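Local coordinates for putative ABC transporter subunit, substrate-binding component (Rhodopseudomonas palustris, PDB 4EVQ), which binds 4-hydroxybenzoate and probably delivers it, as the solute-binding component, to an ABC transporter for lignin-derived aromatic compounds, at residues 128-134 with 339-343; 133-137 with 364-368; 252-256 with 348-353. All blocks are in the same frame, centred on the assembly; numbering follows the deposited sequence.

Interaction 1 of 3, residues 128-134 with 339-343; sequences VFRTSFA and HNPVQ
The rings of Phe129 and His339 form an offset stack, nearly parallel with centroids 4.3 Å apart, and CE1 of Phe129 lies over one face of the imidazole. The edge of that imidazole is used as well: in its ring plane ND1 donates to Val128 O at 2.7 Å, coming from above the carbonyl plane, off the lone pairs. One ring is fixed by face and edge together. The Arg130 guanidinium has Phe133 O and Ala134 CA over one face, toward its rim, while bends at chi2 and chi3 (145° and 60°) let NE, at its edge, donate to Asn340 OD1 at 2.9 Å; the guanidinium and Asn340 amide planes are 76° apart. NH1 and NH2 turn elsewhere, to Ala114 O, Ala116 O and Thr120 OG1. Between these groups the backbones join through Arg130 N to His339 O, 3.1 Å. Gln343 NE2 ends the series, donating in the carbonyl plane to Ser132 O at 2.9 Å, and CD of Pro341 packs on Arg130 O, a buried carbonyl with no hydrogen-bond partner. Strand 128-130 is the edge strand of its sheet, pairing on its other flank with 109-111; helices 288-306 and 314-322 pack on Phe129, and strand 331-334 backs Pro341.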
loop_
_atom_site.group_PDB
_atom_site.type_symbol
_atom_site.label_atom_id
_atom_site.label_comp_id
_atom_site.label_asym_id
_atom_site.label_seq_id
_atom_site.Cartn_x
_atom_site.Cartn_y
_atom_site.Cartn_z
ATOM N N VAL A 128 15.898 -3.529 5.092
ATOM C CA VAL A 128 14.709 -3.235 4.279
ATOM C C VAL A 128 13.486 -3.678 5.019
ATOM O O VAL A 128 13.353 -4.824 5.426
ATOM C CB VAL A 128 14.840 -3.933 2.920
ATOM C CG1 VAL A 128 13.528 -3.790 2.086
ATOM C CG2 VAL A 128 15.999 -3.380 2.119
ATOM N N PHE A 129 12.554 -2.735 5.192
ATOM C CA PHE A 129 11.321 -2.913 5.936
ATOM C C PHE A 129 10.145 -2.450 5.108
ATOM O O PHE A 129 10.319 -1.560 4.288
ATOM C CB PHE A 129 11.394 -2.092 7.232
ATOM C CG PHE A 129 12.542 -2.500 8.096
ATOM C CD1 PHE A 129 12.388 -3.502 8.987
ATOM C CD2 PHE A 129 13.762 -1.913 7.956
ATOM C CE1 PHE A 129 13.464 -3.934 9.754
ATOM C CE2 PHE A 129 14.845 -2.368 8.755
ATOM C CZ PHE A 129 14.662 -3.351 9.627
ATOM N N ARG A 130 8.980 -2.979 5.375
ATOM C CA ARG A 130 7.760 -2.535 4.675
ATOM C C ARG A 130 6.696 -2.266 5.714
ATOM O O ARG A 130 6.457 -3.083 6.601
ATOM C CB ARG A 130 7.333 -3.582 3.653
ATOM C CG ARG A 130 6.073 -3.251 2.887
ATOM C CD ARG A 130 6.084 -3.722 1.453
ATOM N NE ARG A 130 6.231 -5.168 1.321
ATOM C CZ ARG A 130 6.441 -5.773 0.154
ATOM N NH1 ARG A 130 6.516 -5.039 -0.952
ATOM N NH2 ARG A 130 6.561 -7.101 0.078
ATOM N N THR A 131 5.983 -1.133 5.561
ATOM C CA THR A 131 4.888 -0.802 6.439
ATOM C C THR A 131 3.491 -0.971 5.788
ATOM O O THR A 131 2.487 -0.652 6.428
ATOM C CB THR A 131 4.980 0.578 7.026
ATOM O OG1 THR A 131 4.943 1.556 5.971
ATOM C CG2 THR A 131 6.239 0.770 7.876
ATOM N N SER A 132 3.478 -1.494 4.579
ATOM C CA SER A 132 2.241 -1.591 3.819
ATOM C C SER A 132 1.682 -3.014 3.783
ATOM O O SER A 132 0.951 -3.351 4.680
ATOM C CB SER A 132 2.470 -0.968 2.464
ATOM O OG SER A 132 3.482 -1.636 1.747
ATOM N N PHE A 133 2.051 -3.810 2.781
ATOM C CA PHE A 133 1.457 -5.106 2.453
ATOM C C PHE A 133 2.294 -5.705 1.341
ATOM O O PHE A 133 3.090 -5.002 0.712
ATOM C CB PHE A 133 -0.018 -4.959 2.010
ATOM C CG PHE A 133 -0.116 -4.154 0.770
ATOM C CD1 PHE A 133 -0.057 -2.779 0.843
ATOM C CD2 PHE A 133 -0.078 -4.748 -0.481
ATOM C CE1 PHE A 133 0.047 -2.029 -0.300
ATOM C CE2 PHE A 133 -0.023 -3.960 -1.631
ATOM C CZ PHE A 133 0.076 -2.622 -1.514
ATOM N N ALA A 134 2.042 -6.984 1.044
ATOM C CA ALA A 134 2.527 -7.628 -0.140
ATOM C C ALA A 134 1.389 -7.887 -1.118
ATOM O O ALA A 134 0.300 -8.356 -0.710
ATOM C CB ALA A 134 3.209 -8.939 0.229
ATOM N N HIS A 339 10.326 -8.999 7.352
ATOM C CA HIS A 339 10.081 -7.572 7.534
ATOM C C HIS A 339 8.877 -7.062 6.766
ATOM O O HIS A 339 8.840 -5.898 6.347
ATOM C CB HIS A 339 11.296 -6.736 7.136
ATOM C CG HIS A 339 12.542 -7.044 7.927
ATOM N ND1 HIS A 339 13.740 -6.467 7.586
ATOM C CD2 HIS A 339 12.782 -7.813 9.019
ATOM C CE1 HIS A 339 14.685 -6.889 8.425
ATOM N NE2 HIS A 339 14.128 -7.705 9.294
ATOM N N ASN A 340 7.866 -7.908 6.633
ATOM C CA ASN A 340 6.575 -7.473 6.075
ATOM C C ASN A 340 5.578 -7.381 7.218
ATOM O O ASN A 340 5.649 -8.170 8.182
ATOM C CB ASN A 340 6.099 -8.504 5.060
ATOM C CG ASN A 340 5.102 -7.944 4.094
ATOM O OD1 ASN A 340 5.364 -6.935 3.456
ATOM N ND2 ASN A 340 3.966 -8.586 3.987
ATOM N N PRO A 341 4.566 -6.492 7.167
ATOM C CA PRO A 341 3.604 -6.466 8.258
ATOM C C PRO A 341 2.811 -7.758 8.414
ATOM O O PRO A 341 2.484 -8.410 7.432
ATOM C CB PRO A 341 2.649 -5.313 7.893
ATOM C CG PRO A 341 3.503 -4.441 6.981
ATOM C CD PRO A 341 4.299 -5.398 6.193
ATOM N N VAL A 342 2.524 -8.115 9.663
ATOM C CA VAL A 342 1.592 -9.194 9.994
ATOM C C VAL A 342 0.388 -8.510 10.561
ATOM O O VAL A 342 0.479 -7.859 11.616
ATOM C CB VAL A 342 2.257 -10.153 10.996
ATOM C CG1 VAL A 342 1.286 -11.255 11.401
ATOM C CG2 VAL A 342 3.492 -10.712 10.345
ATOM N N GLN A 343 -0.746 -8.598 9.852
ATOM C CA GLN A 343 -1.863 -7.748 10.164
ATOM C C GLN A 343 -3.169 -8.351 9.649
ATOM O O GLN A 343 -3.159 -9.148 8.723
ATOM C CB GLN A 343 -1.628 -6.369 9.530
ATOM C CG GLN A 343 -1.710 -6.430 7.997
ATOM C CD GLN A 343 -1.182 -5.175 7.321
ATOM O OE1 GLN A 343 -1.250 -4.101 7.885
ATOM N NE2 GLN A 343 -0.646 -5.342 6.149
HETATM O O HOH W 1 0.814 -8.507 3.135
#

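Interaction 2 of 3, residues 133-137 with 364-368; sequences FANGQ and AVADE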
loop_
_atom_site.group_PDB
_atom_site.type_symbol
_atom_site.label_atom_id
_atom_site.label_comp_id
_atom_site.label_asym_id
_atom_site.label_seq_id
_atom_site.Cartn_x
_atom_site.Cartn_y
_atom_site.Cartn_z
ATOM N N PHE A 133 2.051 -3.810 2.781
ATOM C CA PHE A 133 1.457 -5.106 2.453
ATOM C C PHE A 133 2.294 -5.705 1.341
ATOM O O PHE A 133 3.090 -5.002 0.712
ATOM C CB PHE A 133 -0.018 -4.959 2.010
ATOM C CG PHE A 133 -0.116 -4.154 0.770
ATOM C CD1 PHE A 133 -0.057 -2.779 0.843
ATOM C CD2 PHE A 133 -0.078 -4.748 -0.481
ATOM C CE1 PHE A 133 0.047 -2.029 -0.300
ATOM C CE2 PHE A 133 -0.023 -3.960 -1.631
ATOM C CZ PHE A 133 0.076 -2.622 -1.514
ATOM N N ALA A 134 2.042 -6.984 1.044
ATOM C CA ALA A 134 2.527 -7.628 -0.140
ATOM C C ALA A 134 1.389 -7.887 -1.118
ATOM O O ALA A 134 0.300 -8.356 -0.710
ATOM C CB ALA A 134 3.209 -8.939 0.229
ATOM N N ASN A 135 1.666 -7.665 -2.392
ATOM C CA ASN A 135 0.657 -7.786 -3.447
ATOM C C ASN A 135 -0.020 -9.134 -3.469
ATOM O O ASN A 135 -1.231 -9.222 -3.548
ATOM C CB ASN A 135 1.341 -7.562 -4.797
ATOM C CG ASN A 135 1.721 -6.111 -5.066
ATOM O OD1 ASN A 135 1.102 -5.181 -4.568
ATOM N ND2 ASN A 135 2.730 -5.936 -5.892
ATOM N N GLY A 136 0.752 -10.208 -3.424
ATOM C CA GLY A 136 0.124 -11.515 -3.575
ATOM C C GLY A 136 -0.725 -11.832 -2.360
ATOM O O GLY A 136 -1.808 -12.425 -2.486
ATOM N N GLN A 137 -0.268 -11.422 -1.185
ATOM C CA GLN A 137 -1.046 -11.706 0.009
ATOM C C GLN A 137 -2.405 -11.001 0.052
ATOM O O GLN A 137 -3.433 -11.596 0.381
ATOM C CB GLN A 137 -0.239 -11.404 1.268
ATOM C CG GLN A 137 -0.913 -11.917 2.545
ATOM C CD GLN A 137 -0.046 -11.864 3.781
ATOM O OE1 GLN A 137 0.876 -11.093 3.875
ATOM N NE2 GLN A 137 -0.416 -12.665 4.773
ATOM N N ALA A 364 -4.268 -12.110 11.233
ATOM C CA ALA A 364 -2.943 -11.586 11.005
ATOM C C ALA A 364 -1.938 -12.713 10.827
ATOM O O ALA A 364 -1.488 -13.339 11.822
ATOM C CB ALA A 364 -2.536 -10.701 12.130
ATOM N N VAL A 365 -1.579 -13.006 9.581
ATOM C CA VAL A 365 -0.665 -14.108 9.304
ATOM C C VAL A 365 0.520 -13.604 8.471
ATOM O O VAL A 365 0.426 -12.647 7.717
ATOM C CB VAL A 365 -1.298 -15.345 8.660
ATOM C CG1 VAL A 365 -2.558 -15.742 9.367
ATOM C CG2 VAL A 365 -1.578 -15.139 7.269
ATOM N N ALA A 366 1.657 -14.290 8.640
ATOM C CA ALA A 366 2.859 -13.898 7.936
ATOM C C ALA A 366 2.877 -14.371 6.494
ATOM O O ALA A 366 2.581 -15.531 6.239
ATOM C CB ALA A 366 4.056 -14.474 8.691
ATOM N N ASP A 367 3.197 -13.473 5.556
ATOM C CA ASP A 367 3.429 -13.827 4.159
ATOM C C ASP A 367 4.489 -14.878 4.139
ATOM O O ASP A 367 5.489 -14.783 4.890
ATOM C CB ASP A 367 3.906 -12.617 3.354
ATOM C CG ASP A 367 4.263 -12.957 1.897
ATOM O OD1 ASP A 367 3.327 -13.140 1.078
ATOM O OD2 ASP A 367 5.482 -13.003 1.566
ATOM N N GLU A 368 4.283 -15.838 3.231
ATOM C CA GLU A 368 5.081 -17.036 3.151
ATOM C C GLU A 368 6.546 -16.814 2.956
ATOM O O GLU A 368 7.319 -17.641 3.374
ATOM C CB GLU A 368 4.580 -17.963 2.023
ATOM C CG GLU A 368 5.454 -19.210 1.832
ATOM C CD GLU A 368 4.782 -20.244 0.943
ATOM O OE1 GLU A 368 5.270 -21.398 0.923
ATOM O OE2 GLU A 368 3.754 -19.922 0.300
HETATM O O HOH W 2 2.859 -10.653 5.786
HETATM O O HOH W 3 2.684 -12.023 -1.369
#
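Ala134 and Gln137 carry the 133-137 side of this contact, and Asp367 is what both of them meet. Ala134, at the N-cap position of helix 135-148, brings its methyl CB to 4.3 Å from OD1 of Asp367, a loose approach. The first turn of the helix then leads to Gln137; a water lies between its backbone N and Asp367 OD1, held weakly by the former and possibly donating to the latter. Asp367 OD1 has a firmer partner in Arg121, with which it forms a salt bridge, and OD2 accepts from Ala369 N, which ties the carboxylate back to its own loop.

The side chain of Gln137 does most of the work. With CG anti to the backbone N (chi1 -170°) and the chain extended beyond it, the amide is carried away from the helix and across the loop. There its two ends are put to different uses. NE2 donates to Val365 O at 3.1 Å, a fairly straight bond of 160° at the hydrogen, and meets the carbonyl from well above its plane; the same nitrogen rests 3.7 Å from Val365 CG2. OE1 lies against the CB of Asp367, 3.4 Å away, and accepts from a second water that in turn accepts from Asp367 N, both at 2.8 Å. The amide therefore grips the loop backbone at two points, once directly and once through solvent, and its rotation is fixed by them.

Further along the tail that follows strand 354-362, the Cys124-Cys372 disulfide ties it to the chain. Here it lies against residues 131-134 and the helix start, where the chain passes from strand 128-130 of one lobe to helix 135-148, a hinge crossing of the two-lobed periplasmic-binding-protein fold.

Interaction 3 of 3, residues 252-256 with 348-353; sequences AGDGI and RELKGG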
loop_
_atom_site.group_PDB
_atom_site.type_symbol
_atom_site.label_atom_id
_atom_site.label_comp_id
_atom_site.label_asym_id
_atom_site.label_seq_id
_atom_site.Cartn_x
_atom_site.Cartn_y
_atom_site.Cartn_z
ATOM N N ALA A 252 -22.026 6.096 -7.541
ATOM C CA ALA A 252 -21.380 5.054 -8.350
ATOM C C ALA A 252 -20.552 4.084 -7.495
ATOM O O ALA A 252 -20.360 2.931 -7.868
ATOM C CB ALA A 252 -20.440 5.650 -9.401
ATOM N N GLY A 253 -20.032 4.570 -6.370
ATOM C CA GLY A 253 -19.215 3.716 -5.505
ATOM C C GLY A 253 -20.026 2.770 -4.618
ATOM O O GLY A 253 -19.497 1.781 -4.142
ATOM N N ASP A 254 -21.290 3.074 -4.361
ATOM C CA ASP A 254 -21.998 2.353 -3.337
ATOM C C ASP A 254 -22.099 0.890 -3.727
ATOM O O ASP A 254 -22.473 0.539 -4.850
ATOM C CB ASP A 254 -23.405 2.909 -3.119
ATOM C CG ASP A 254 -23.448 4.224 -2.305
ATOM O OD1 ASP A 254 -22.565 4.430 -1.437
ATOM O OD2 ASP A 254 -24.473 4.966 -2.469
ATOM N N GLY A 255 -21.766 0.045 -2.765
ATOM C CA GLY A 255 -21.868 -1.392 -2.876
ATOM C C GLY A 255 -20.603 -2.114 -3.326
ATOM O O GLY A 255 -20.553 -3.330 -3.313
ATOM N N ILE A 256 -19.569 -1.370 -3.704
ATOM C CA ILE A 256 -18.310 -2.022 -4.048
ATOM C C ILE A 256 -17.740 -2.696 -2.804
ATOM O O ILE A 256 -17.719 -2.104 -1.730
ATOM C CB ILE A 256 -17.289 -0.995 -4.639
ATOM C CG1 ILE A 256 -17.805 -0.448 -5.978
ATOM C CG2 ILE A 256 -15.906 -1.632 -4.798
ATOM C CD1 ILE A 256 -16.942 0.661 -6.484
ATOM N N ARG A 348 -14.716 -5.056 3.472
ATOM C CA ARG A 348 -15.304 -3.726 3.529
ATOM C C ARG A 348 -16.330 -3.552 2.421
ATOM O O ARG A 348 -16.251 -4.208 1.398
ATOM C CB ARG A 348 -14.244 -2.638 3.333
ATOM C CG ARG A 348 -12.951 -2.930 4.101
ATOM C CD ARG A 348 -11.911 -1.867 3.978
ATOM N NE ARG A 348 -11.647 -1.487 2.597
ATOM C CZ ARG A 348 -11.075 -0.343 2.236
ATOM N NH1 ARG A 348 -10.614 0.479 3.156
ATOM N NH2 ARG A 348 -10.988 -0.020 0.974
ATOM N N GLU A 349 -17.214 -2.596 2.605
ATOM C CA GLU A 349 -18.115 -2.173 1.540
ATOM C C GLU A 349 -18.113 -0.663 1.501
ATOM O O GLU A 349 -18.154 -0.002 2.553
ATOM C CB GLU A 349 -19.561 -2.670 1.791
ATOM C CG GLU A 349 -20.550 -2.311 0.699
ATOM C CD GLU A 349 -21.928 -2.867 0.951
ATOM O OE1 GLU A 349 -22.075 -3.714 1.842
ATOM O OE2 GLU A 349 -22.851 -2.425 0.241
ATOM N N LEU A 350 -18.105 -0.101 0.307
ATOM C CA LEU A 350 -18.243 1.329 0.168
ATOM C C LEU A 350 -19.720 1.659 0.308
ATOM O O LEU A 350 -20.564 1.123 -0.432
ATOM C CB LEU A 350 -17.636 1.737 -1.174
ATOM C CG LEU A 350 -17.568 3.157 -1.638
ATOM C CD1 LEU A 350 -17.039 4.022 -0.500
ATOM C CD2 LEU A 350 -16.745 3.229 -2.916
ATOM N N LYS A 351 -20.063 2.462 1.311
ATOM C CA LYS A 351 -21.442 2.857 1.560
ATOM C C LYS A 351 -21.436 4.250 2.111
ATOM O O LYS A 351 -20.804 4.525 3.125
ATOM C CB LYS A 351 -22.082 1.924 2.581
ATOM C CG LYS A 351 -23.608 1.930 2.464
ATOM C CD LYS A 351 -24.095 1.378 1.103
ATOM C CE LYS A 351 -25.582 1.508 0.982
ATOM N NZ LYS A 351 -25.900 2.560 0.017
ATOM N N GLY A 352 -22.165 5.150 1.469
ATOM C CA GLY A 352 -22.303 6.477 2.009
ATOM C C GLY A 352 -21.065 7.329 1.945
ATOM O O GLY A 352 -20.913 8.247 2.745
ATOM N N GLY A 353 -20.198 7.060 0.975
ATOM C CA GLY A 353 -19.006 7.866 0.821
ATOM C C GLY A 353 -17.822 7.483 1.689
ATOM O O GLY A 353 -16.897 8.267 1.811
HETATM O O HOH W 4 -20.170 5.250 -1.109
HETATM O O HOH W 5 -22.429 -4.771 -1.972
#
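Asp254 and Lys351 cross at about a right angle, and their charged ends form a long salt bridge, OD2 to NZ 3.7 Å. The lysine begins by pointing away from the turn and comes back because its chain bends at chi2 and chi4. The other carboxylate oxygen is more closely engaged: Gly352 N donates to Asp254 OD1 at 3.0 Å from the syn side, somewhat out of the carboxylate plane, and a water bridges the same oxygen to Gly353 N. One aspartate thus engages Lys351 by charge, Gly352 N directly and Gly353 N through water.

Leu350 is directed at the turn from the strand. Its CG lies anti to the backbone N (chi1 -178°), which lays CD2 close against the backbone of Gly253, 3.3 Å from the carbonyl O. Ile256 meets the same CD2 more loosely with its CD1. Glu349 stretches out fully extended, bringing OE2 to 3.4 Å from the CA of Gly255, and a water that donates to Gly255 O also donates weakly to this oxygen.

Leu350 is bonded through both its backbone N and its O. The O accepts from Gly255 N at 2.8 Å, and the N donates to Ile256 O at 2.9 Å, both bonds being nearly straight. CA-H...O contacts from Asp254 to Leu350 O and from Glu349 to Ile256 O flank them.

Residues 253 to 256 form a type II beta turn, closed by Ile256 N to Gly253 O at 3.2 Å, with Gly255 at the positive phi of its third position. The turn leads into strand 257-260, which runs antiparallel to 345-351 in the seven-stranded mixed sheet of one periplasmic-binding-protein lobe. Gly255 and Ile256 both stand opposite Leu350, and with the turn they make a G1 beta bulge.

In the fold
Interactions 1 and 2 are neighbours, their centres about 8 Å apart; both contain Phe133 and Ala134, where the chain passes from strand 128-130 into helix 135-148. They also touch directly, with Ala364 CB packed 3.5 Å from Gln343 C. Both loops pack against the same crossing between the lobes, and 339-343 is itself a passage to strand 345-351. Phe133 of that crossing lines the 4-hydroxybenzoate pocket, its side chain about 4 Å from the ligand, and its ring meets Phe240 and His261. Interaction 3 stands apart, its centre about 27 Å from that of interaction 1 and 25 Å from that of interaction 2, yet it lies on that same strand.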